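Side-chain contacts in alpha-ketoglutarate-dependent 2,4-dichlorophenoxyacetate dioxygenase (Bradyrhizobium diazoefficiens, PDB 5BKE), which probably acts as a metal- and 2-oxoglutarate-dependent dioxygenase of the TfdA family that degrades aryloxyalkanoate herbicides: residues 56-61 and 252-257; 31-36 and 41-46. One frame throughout, in Å; residues are numbered along the deposited sequence.

Interaction 1 of 2, residues 56-61 and 252-257. With OGA (N-oxalylglycine), chain O.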
ATOM      1  N   MET C  56      37.065  35.685  -7.006  1.00 23.36           N
ATOM      2  CA  MET C  56      36.286  36.409  -6.009  1.00 22.70           C
ATOM      3  C   MET C  56      35.041  37.032  -6.639  1.00 22.69           C
ATOM      4  O   MET C  56      33.955  36.990  -6.041  1.00 23.85           O
ATOM      5  CB  MET C  56      37.154  37.445  -5.275  1.00 23.60           C
ATOM      6  CG  MET C  56      36.417  38.316  -4.261  1.00 23.18           C
ATOM      7  SD  MET C  56      35.639  37.388  -2.917  1.00 25.70           S
ATOM      8  CE  MET C  56      37.058  36.931  -1.918  1.00 21.82           C
ATOM      9  N   ALA C  57      35.191  37.585  -7.843  1.00 21.71           N
ATOM     10  CA  ALA C  57      34.052  38.114  -8.602  1.00 21.79           C
ATOM     11  C   ALA C  57      32.952  37.053  -8.816  1.00 21.69           C
ATOM     12  O   ALA C  57      31.754  37.364  -8.725  1.00 21.49           O
ATOM     13  CB  ALA C  57      34.503  38.713  -9.932  1.00 20.82           C
ATOM     14  N   PHE C  58      33.373  35.812  -9.087  1.00 21.97           N
ATOM     15  CA  PHE C  58      32.457  34.685  -9.213  1.00 20.68           C
ATOM     16  C   PHE C  58      31.731  34.473  -7.885  1.00 20.46           C
ATOM     17  O   PHE C  58      30.508  34.416  -7.859  1.00 21.47           O
ATOM     18  CB  PHE C  58      33.195  33.407  -9.678  1.00 21.32           C
ATOM     19  CG  PHE C  58      32.325  32.145  -9.684  1.00 21.33           C
ATOM     20  CD1 PHE C  58      31.091  32.107 -10.347  1.00 20.77           C
ATOM     21  CD2 PHE C  58      32.762  30.989  -9.049  1.00 22.02           C
ATOM     22  CE1 PHE C  58      30.309  30.946 -10.340  1.00 20.66           C
ATOM     23  CE2 PHE C  58      31.987  29.823  -9.046  1.00 21.41           C
ATOM     24  CZ  PHE C  58      30.761  29.806  -9.694  1.00 20.02           C
ATOM     25  N   ALA C  59      32.491  34.391  -6.795  1.00 20.21           N
ATOM     26  CA  ALA C  59      31.938  34.197  -5.449  1.00 19.98           C
ATOM     27  C   ALA C  59      30.949  35.284  -5.037  1.00 19.91           C
ATOM     28  O   ALA C  59      29.972  34.994  -4.354  1.00 20.76           O
ATOM     29  CB  ALA C  59      33.054  34.082  -4.424  1.00 19.29           C
ATOM     30  N   LEU C  60      31.190  36.519  -5.470  1.00 19.64           N
ATOM     31  CA  LEU C  60      30.353  37.668  -5.060  1.00 19.66           C
ATOM     32  C   LEU C  60      28.931  37.717  -5.642  1.00 19.33           C
ATOM     33  O   LEU C  60      28.088  38.463  -5.130  1.00 18.55           O
ATOM     34  CB  LEU C  60      31.094  39.008  -5.255  1.00 19.92           C
ATOM     35  CG  LEU C  60      32.221  39.296  -4.250  1.00 20.26           C
ATOM     36  CD1 LEU C  60      33.079  40.480  -4.709  1.00 20.35           C
ATOM     37  CD2 LEU C  60      31.707  39.505  -2.819  1.00 20.17           C
ATOM     38  N   ASN C  61      28.663  36.906  -6.680  1.00 19.50           N
ATOM     39  CA  ASN C  61      27.290  36.618  -7.158  1.00 19.08           C
ATOM     40  C   ASN C  61      26.371  36.112  -6.042  1.00 18.98           C
ATOM     41  O   ASN C  61      25.150  36.326  -6.089  1.00 19.95           O
ATOM     42  CB  ASN C  61      27.314  35.535  -8.249  1.00 19.14           C
ATOM     43  CG  ASN C  61      27.828  36.051  -9.577  1.00 19.33           C
ATOM     44  OD1 ASN C  61      27.100  36.712 -10.324  1.00 18.97           O
ATOM     45  ND2 ASN C  61      29.088  35.754  -9.878  1.00 18.55           N
ATOM     46  N   HIS C 252      43.836  23.632 -12.155  1.00 31.35           N
ATOM     47  CA  HIS C 252      42.737  24.576 -12.427  1.00 30.68           C
ATOM     48  C   HIS C 252      41.309  24.054 -12.192  1.00 29.03           C
ATOM     49  O   HIS C 252      40.356  24.610 -12.739  1.00 29.22           O
ATOM     50  CB  HIS C 252      42.853  25.222 -13.822  1.00 32.57           C
ATOM     51  CG  HIS C 252      44.195  25.820 -14.108  1.00 35.85           C
ATOM     52  ND1 HIS C 252      44.810  25.706 -15.336  1.00 36.93           N
ATOM     53  CD2 HIS C 252      45.046  26.529 -13.326  1.00 37.80           C
ATOM     54  CE1 HIS C 252      45.975  26.327 -15.303  1.00 37.81           C
ATOM     55  NE2 HIS C 252      46.143  26.832 -14.094  1.00 39.63           N
ATOM     56  N   ASP C 253      41.149  23.012 -11.374  1.00 27.32           N
ATOM     57  CA  ASP C 253      39.822  22.690 -10.838  1.00 27.08           C
ATOM     58  C   ASP C 253      39.344  23.855  -9.960  1.00 27.34           C
ATOM     59  O   ASP C 253      40.164  24.544  -9.331  1.00 26.92           O
ATOM     60  CB  ASP C 253      39.862  21.454  -9.950  1.00 26.19           C
ATOM     61  CG  ASP C 253      39.827  20.145 -10.720  1.00 27.00           C
ATOM     62  OD1 ASP C 253      39.635  20.135 -11.958  1.00 25.74           O
ATOM     63  OD2 ASP C 253      39.996  19.103 -10.041  1.00 25.75           O
ATOM     64  N   LEU C 254      38.032  24.075  -9.938  1.00 26.35           N
ATOM     65  CA  LEU C 254      37.396  24.845  -8.871  1.00 26.29           C
ATOM     66  C   LEU C 254      36.307  23.983  -8.254  1.00 25.04           C
ATOM     67  O   LEU C 254      35.383  23.556  -8.947  1.00 24.80           O
ATOM     68  CB  LEU C 254      36.834  26.194  -9.354  1.00 25.83           C
ATOM     69  CG  LEU C 254      36.266  27.095  -8.230  1.00 27.11           C
ATOM     70  CD1 LEU C 254      36.698  28.544  -8.379  1.00 26.00           C
ATOM     71  CD2 LEU C 254      34.748  26.998  -8.059  1.00 25.38           C
ATOM     72  N   VAL C 255      36.439  23.733  -6.957  1.00 23.94           N
ATOM     73  CA  VAL C 255      35.420  23.040  -6.180  1.00 23.50           C
ATOM     74  C   VAL C 255      34.832  24.028  -5.175  1.00 23.91           C
ATOM     75  O   VAL C 255      35.567  24.712  -4.448  1.00 23.80           O
ATOM     76  CB  VAL C 255      35.967  21.764  -5.489  1.00 23.45           C
ATOM     77  CG1 VAL C 255      34.877  21.050  -4.709  1.00 22.32           C
ATOM     78  CG2 VAL C 255      36.546  20.804  -6.528  1.00 22.93           C
ATOM     79  N   MET C 256      33.506  24.120  -5.168  1.00 23.34           N
ATOM     80  CA  MET C 256      32.789  24.991  -4.238  1.00 22.99           C
ATOM     81  C   MET C 256      31.763  24.211  -3.438  1.00 22.53           C
ATOM     82  O   MET C 256      31.100  23.305  -3.966  1.00 23.90           O
ATOM     83  CB  MET C 256      32.168  26.198  -4.946  1.00 23.86           C
ATOM     84  CG  MET C 256      31.081  25.908  -5.963  1.00 25.42           C
ATOM     85  SD  MET C 256      30.467  27.387  -6.812  1.00 31.36           S
ATOM     86  CE  MET C 256      29.891  28.420  -5.454  1.00 27.54           C
ATOM     87  N   TRP C 257      31.655  24.538  -2.156  1.00 20.72           N
ATOM     88  CA  TRP C 257      30.788  23.788  -1.263  1.00 20.65           C
ATOM     89  C   TRP C 257      29.935  24.684  -0.374  1.00 21.08           C
ATOM     90  O   TRP C 257      30.331  25.821  -0.054  1.00 20.44           O
ATOM     91  CB  TRP C 257      31.585  22.763  -0.442  1.00 19.87           C
ATOM     92  CG  TRP C 257      32.666  23.340   0.441  1.00 20.32           C
ATOM     93  CD1 TRP C 257      32.528  23.757   1.742  1.00 19.73           C
ATOM     94  CD2 TRP C 257      34.051  23.532   0.104  1.00 20.28           C
ATOM     95  NE1 TRP C 257      33.728  24.211   2.222  1.00 20.70           N
ATOM     96  CE2 TRP C 257      34.684  24.082   1.247  1.00 20.42           C
ATOM     97  CE3 TRP C 257      34.814  23.308  -1.056  1.00 20.41           C
ATOM     98  CZ2 TRP C 257      36.047  24.409   1.270  1.00 20.17           C
ATOM     99  CZ3 TRP C 257      36.175  23.626  -1.036  1.00 20.22           C
ATOM    100  CH2 TRP C 257      36.774  24.178   0.121  1.00 21.16           C
TER
HETATM  101  C1  OGA O 402      39.457  25.014   2.902  1.00 29.89           C
HETATM  102  C2  OGA O 402      39.949  23.671   3.121  1.00 28.89           C
HETATM  103  C4  OGA O 402      41.287  21.819   2.211  1.00 31.18           C
HETATM  104  C5  OGA O 402      42.260  21.698   1.071  1.00 32.50           C
HETATM  105  O1  OGA O 402      38.507  25.403   3.623  1.00 29.18           O
HETATM  106  O2  OGA O 402      39.969  25.697   1.987  1.00 31.38           O
HETATM  107  O2' OGA O 402      39.721  23.141   4.205  1.00 28.82           O
HETATM  108  O3  OGA O 402      43.201  22.524   1.036  1.00 34.75           O
HETATM  109  N1  OGA O 402      40.582  23.088   2.113  1.00 29.78           N
HETATM  110  O4  OGA O 402      42.079  20.802   0.215  1.00 31.84           O
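Phe-58 reaches from helix 52-59 to the strand that carries Met-256 and Leu-254, and the three side chains meet in a buried apolar seam. Its CB points at the strand, and CG stands anti to the backbone N (chi1 174°), which sends the ring outward from the helix; a long flat ring suits a place where helix and strand must be spanned. The far corner of the ring does the touching. Phe-58 CE2 comes to 3.6 Å from Met-256 SD, and Phe-58 CZ lies 3.8 Å from Met-256 SD. The branched end of Leu-254 brings its methyl CD2 to the edge of the ring, near its plane, 4.1 Å from Phe-58 CE2. Met-256 SD approaches obliquely, 4.7 Å from the centroid of the Phe-58 ring, in a Met-aromatic contact that suits a polarisable sulfur.

This is a helix packed on the large mixed sheet of the cupin-like TauD/TfdA fold, whose strand 254-258 alternates its side chains. Leu-254 and Met-256 face the helix, whereas Trp-257 turns to the N-oxalylglycine pocket. There Trp-257 CZ2 is 3.5 Å from the ligand atom O1, which lies at the edge of the indole in its plane.

The ring of Phe-58 also packs edge-to-face with Phe-62 and touches Leu-129 of strand 127-132. Three residues on from Phe-58, Asn-61 ND2 donates a nearly straight hydrogen bond (170°) to Phe-58 O at 2.8 Å.

Interaction 2 of 2, residues 31-36 and 41-46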
ATOM      1  N   ARG C  31      21.768  32.495 -10.717  1.00 21.45           N
ATOM      2  CA  ARG C  31      20.581  31.856 -10.142  1.00 24.28           C
ATOM      3  C   ARG C  31      20.678  30.316 -10.239  1.00 24.52           C
ATOM      4  O   ARG C  31      20.472  29.614  -9.245  1.00 24.07           O
ATOM      5  CB  ARG C  31      19.336  32.388 -10.860  1.00 26.01           C
ATOM      6  CG  ARG C  31      18.106  32.563  -9.985  1.00 30.98           C
ATOM      7  CD  ARG C  31      17.263  33.788 -10.376  1.00 32.58           C
ATOM      8  NE  ARG C  31      16.944  33.809 -11.807  1.00 35.49           N
ATOM      9  CZ  ARG C  31      17.210  34.816 -12.652  1.00 38.14           C
ATOM     10  NH1 ARG C  31      17.771  35.953 -12.230  1.00 38.33           N
ATOM     11  NH2 ARG C  31      16.883  34.690 -13.937  1.00 37.82           N
ATOM     12  N   GLU C  32      21.042  29.817 -11.421  1.00 25.83           N
ATOM     13  CA  GLU C  32      21.238  28.372 -11.664  1.00 27.59           C
ATOM     14  C   GLU C  32      22.311  27.739 -10.790  1.00 25.98           C
ATOM     15  O   GLU C  32      22.088  26.647 -10.231  1.00 24.42           O
ATOM     16  CB  GLU C  32      21.529  28.081 -13.140  1.00 31.97           C
ATOM     17  CG  GLU C  32      20.344  28.291 -14.075  1.00 39.72           C
ATOM     18  CD  GLU C  32      19.165  27.423 -13.704  1.00 48.10           C
ATOM     19  OE1 GLU C  32      19.161  26.232 -14.101  1.00 56.55           O
ATOM     20  OE2 GLU C  32      18.252  27.924 -13.002  1.00 51.91           O
ATOM     21  N   VAL C  33      23.459  28.420 -10.665  1.00 23.10           N
ATOM     22  CA  VAL C  33      24.568  27.898  -9.858  1.00 21.27           C
ATOM     23  C   VAL C  33      24.140  27.802  -8.399  1.00 21.36           C
ATOM     24  O   VAL C  33      24.374  26.767  -7.744  1.00 20.19           O
ATOM     25  CB  VAL C  33      25.868  28.723 -10.004  1.00 21.04           C
ATOM     26  CG1 VAL C  33      26.938  28.242  -9.023  1.00 19.62           C
ATOM     27  CG2 VAL C  33      26.386  28.662 -11.438  1.00 20.65           C
ATOM     28  N   GLU C  34      23.488  28.856  -7.900  1.00 21.26           N
ATOM     29  CA  GLU C  34      23.039  28.854  -6.504  1.00 22.58           C
ATOM     30  C   GLU C  34      21.985  27.751  -6.203  1.00 21.90           C
ATOM     31  O   GLU C  34      22.066  27.106  -5.145  1.00 21.21           O
ATOM     32  CB  GLU C  34      22.562  30.238  -6.045  1.00 22.03           C
ATOM     33  CG  GLU C  34      22.215  30.251  -4.567  1.00 23.32           C
ATOM     34  CD  GLU C  34      22.251  31.622  -3.909  1.00 24.99           C
ATOM     35  OE1 GLU C  34      22.347  32.655  -4.617  1.00 24.63           O
ATOM     36  OE2 GLU C  34      22.159  31.647  -2.655  1.00 26.39           O
ATOM     37  N   SER C  35      21.018  27.546  -7.110  1.00 22.36           N
ATOM     38  CA  SER C  35      20.042  26.442  -6.957  1.00 23.57           C
ATOM     39  C   SER C  35      20.731  25.089  -6.945  1.00 23.72           C
ATOM     40  O   SER C  35      20.361  24.214  -6.144  1.00 26.01           O
ATOM     41  CB  SER C  35      18.956  26.452  -8.033  1.00 25.23           C
ATOM     42  OG  SER C  35      18.354  27.723  -8.112  1.00 29.93           O
ATOM     43  N   ALA C  36      21.745  24.931  -7.808  1.00 22.36           N
ATOM     44  CA  ALA C  36      22.574  23.723  -7.843  1.00 20.73           C
ATOM     45  C   ALA C  36      23.329  23.538  -6.526  1.00 20.63           C
ATOM     46  O   ALA C  36      23.511  22.412  -6.061  1.00 19.05           O
ATOM     47  CB  ALA C  36      23.537  23.766  -9.014  1.00 20.09           C
ATOM     48  N   ALA C  41      24.915  20.650  -2.966  1.00 19.80           N
ATOM     49  CA  ALA C  41      25.799  21.016  -1.831  1.00 19.88           C
ATOM     50  C   ALA C  41      27.281  21.243  -2.175  1.00 20.24           C
ATOM     51  O   ALA C  41      27.968  22.040  -1.500  1.00 20.66           O
ATOM     52  CB  ALA C  41      25.643  20.060  -0.642  1.00 18.87           C
ATOM     53  N   VAL C  42      27.765  20.549  -3.203  1.00 19.30           N
ATOM     54  CA  VAL C  42      29.144  20.657  -3.685  1.00 19.67           C
ATOM     55  C   VAL C  42      29.106  20.672  -5.217  1.00 20.81           C
ATOM     56  O   VAL C  42      28.409  19.859  -5.847  1.00 20.20           O
ATOM     57  CB  VAL C  42      30.061  19.498  -3.187  1.00 19.36           C
ATOM     58  CG1 VAL C  42      31.499  19.680  -3.657  1.00 19.60           C
ATOM     59  CG2 VAL C  42      30.058  19.363  -1.678  1.00 18.73           C
ATOM     60  N   LEU C  43      29.852  21.602  -5.805  1.00 21.05           N
ATOM     61  CA  LEU C  43      29.945  21.719  -7.248  1.00 21.33           C
ATOM     62  C   LEU C  43      31.397  21.671  -7.696  1.00 22.60           C
ATOM     63  O   LEU C  43      32.269  22.260  -7.058  1.00 22.85           O
ATOM     64  CB  LEU C  43      29.241  22.987  -7.752  1.00 20.78           C
ATOM     65  CG  LEU C  43      27.717  23.109  -7.601  1.00 20.80           C
ATOM     66  CD1 LEU C  43      27.248  24.420  -8.223  1.00 19.97           C
ATOM     67  CD2 LEU C  43      26.951  21.912  -8.186  1.00 20.75           C
ATOM     68  N   VAL C  44      31.639  20.952  -8.794  1.00 23.75           N
ATOM     69  CA  VAL C  44      32.977  20.710  -9.337  1.00 23.15           C
ATOM     70  C   VAL C  44      33.028  21.326 -10.731  1.00 23.66           C
ATOM     71  O   VAL C  44      32.197  21.016 -11.581  1.00 23.93           O
ATOM     72  CB  VAL C  44      33.291  19.188  -9.401  1.00 23.81           C
ATOM     73  CG1 VAL C  44      34.640  18.912 -10.071  1.00 22.83           C
ATOM     74  CG2 VAL C  44      33.249  18.566  -8.009  1.00 22.81           C
ATOM     75  N   PHE C  45      33.977  22.230 -10.947  1.00 23.92           N
ATOM     76  CA  PHE C  45      34.194  22.841 -12.255  1.00 24.48           C
ATOM     77  C   PHE C  45      35.599  22.431 -12.656  1.00 26.72           C
ATOM     78  O   PHE C  45      36.532  22.589 -11.869  1.00 28.24           O
ATOM     79  CB  PHE C  45      34.136  24.378 -12.191  1.00 23.01           C
ATOM     80  CG  PHE C  45      32.781  24.952 -11.833  1.00 22.24           C
ATOM     81  CD1 PHE C  45      32.318  24.950 -10.508  1.00 21.61           C
ATOM     82  CD2 PHE C  45      31.995  25.567 -12.813  1.00 21.83           C
ATOM     83  CE1 PHE C  45      31.084  25.505 -10.183  1.00 21.23           C
ATOM     84  CE2 PHE C  45      30.757  26.124 -12.490  1.00 21.75           C
ATOM     85  CZ  PHE C  45      30.301  26.087 -11.173  1.00 21.38           C
ATOM     86  N   HIS C  46      35.757  21.917 -13.870  1.00 27.94           N
ATOM     87  CA  HIS C  46      37.089  21.595 -14.397  1.00 29.12           C
ATOM     88  C   HIS C  46      37.614  22.729 -15.291  1.00 27.86           C
ATOM     89  O   HIS C  46      36.829  23.504 -15.839  1.00 27.20           O
ATOM     90  CB  HIS C  46      37.077  20.246 -15.150  1.00 28.58           C
ATOM     91  CG  HIS C  46      36.727  19.072 -14.285  1.00 28.54           C
ATOM     92  ND1 HIS C  46      37.510  18.667 -13.226  1.00 30.04           N
ATOM     93  CD2 HIS C  46      35.678  18.216 -14.322  1.00 28.95           C
ATOM     94  CE1 HIS C  46      36.961  17.612 -12.649  1.00 29.86           C
ATOM     95  NE2 HIS C  46      35.850  17.315 -13.298  1.00 29.28           N
TER
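Val-33 and Ala-36, about one helical turn apart on helix 27-40, both receive the branched end of Leu-43 from strand 42-45. The helix is held here by i to i+4 backbone bonds, Ser-35 N to Arg-31 O and Ala-36 N to Glu-32 O. Val-33 is the first residue to touch the strand: its CG1, anti to the backbone N (chi1 173°), lies 3.9 Å from Leu-43 CD1. Leu-43 CD1 also rests 3.7 Å from Val-33 O. A beta-branched valine suits this place because its methyls stay close to the helix surface; Val-33 also touches Ile-3, Leu-19 and Phe-62.

Strand 14-17, helix 27-40 and strand 42-45 form a beta-alpha-beta unit, with the two strands parallel neighbours in the large mixed sheet, so this contact lays the connecting helix against the strand that follows it. Next in sequence, Glu-34 points away from the strand, and its OE2 makes a salt bridge with Lys-126. Ala-36 offers a small methyl to the contact: its CB meets Leu-43 CD1 at 3.9 Å and Leu-43 CD2 at 4.0 Å, a fork that a short side chain lets come close to the helix. Leucine suits the strand side because its gamma-branched end reaches the helix with two methyls. Leu-43 CD2 is also 4.1 Å from Ala-36 O. Replacing Leu-43 with an alanine would remove both methyls of that fork and would probably leave a gap facing Val-33 and Ala-36, with the helix less firmly seated on the sheet. Ala-41, the first residue after helix 27-40 to leave helical angles, takes a positive phi (71°), a conformation mildly unfavourable for a residue with a CB.

In the fold
From the N terminus the chain lays down strands 4-7 and 14-17, then runs through helix 27-40 into strand 42-45; only four residues, the last turn of that helix, separate the segments of interaction 2. It then enters helix 52-59, which starts interaction 1, but that contact waits 190 residues for its partner strand 254-258. The two therefore lie in series, neither nested nor crossing, although the centres of the two contacts are about 9 Å apart. The sheet joins them: strands 42-45 and 254-258 are antiparallel neighbours, with probable hydrogen bonds from Phe-45 N to Leu-254 O and from Leu-43 N to Met-256 O. Helices 27-40 and 52-59 are thereby both tied to the large mixed sheet.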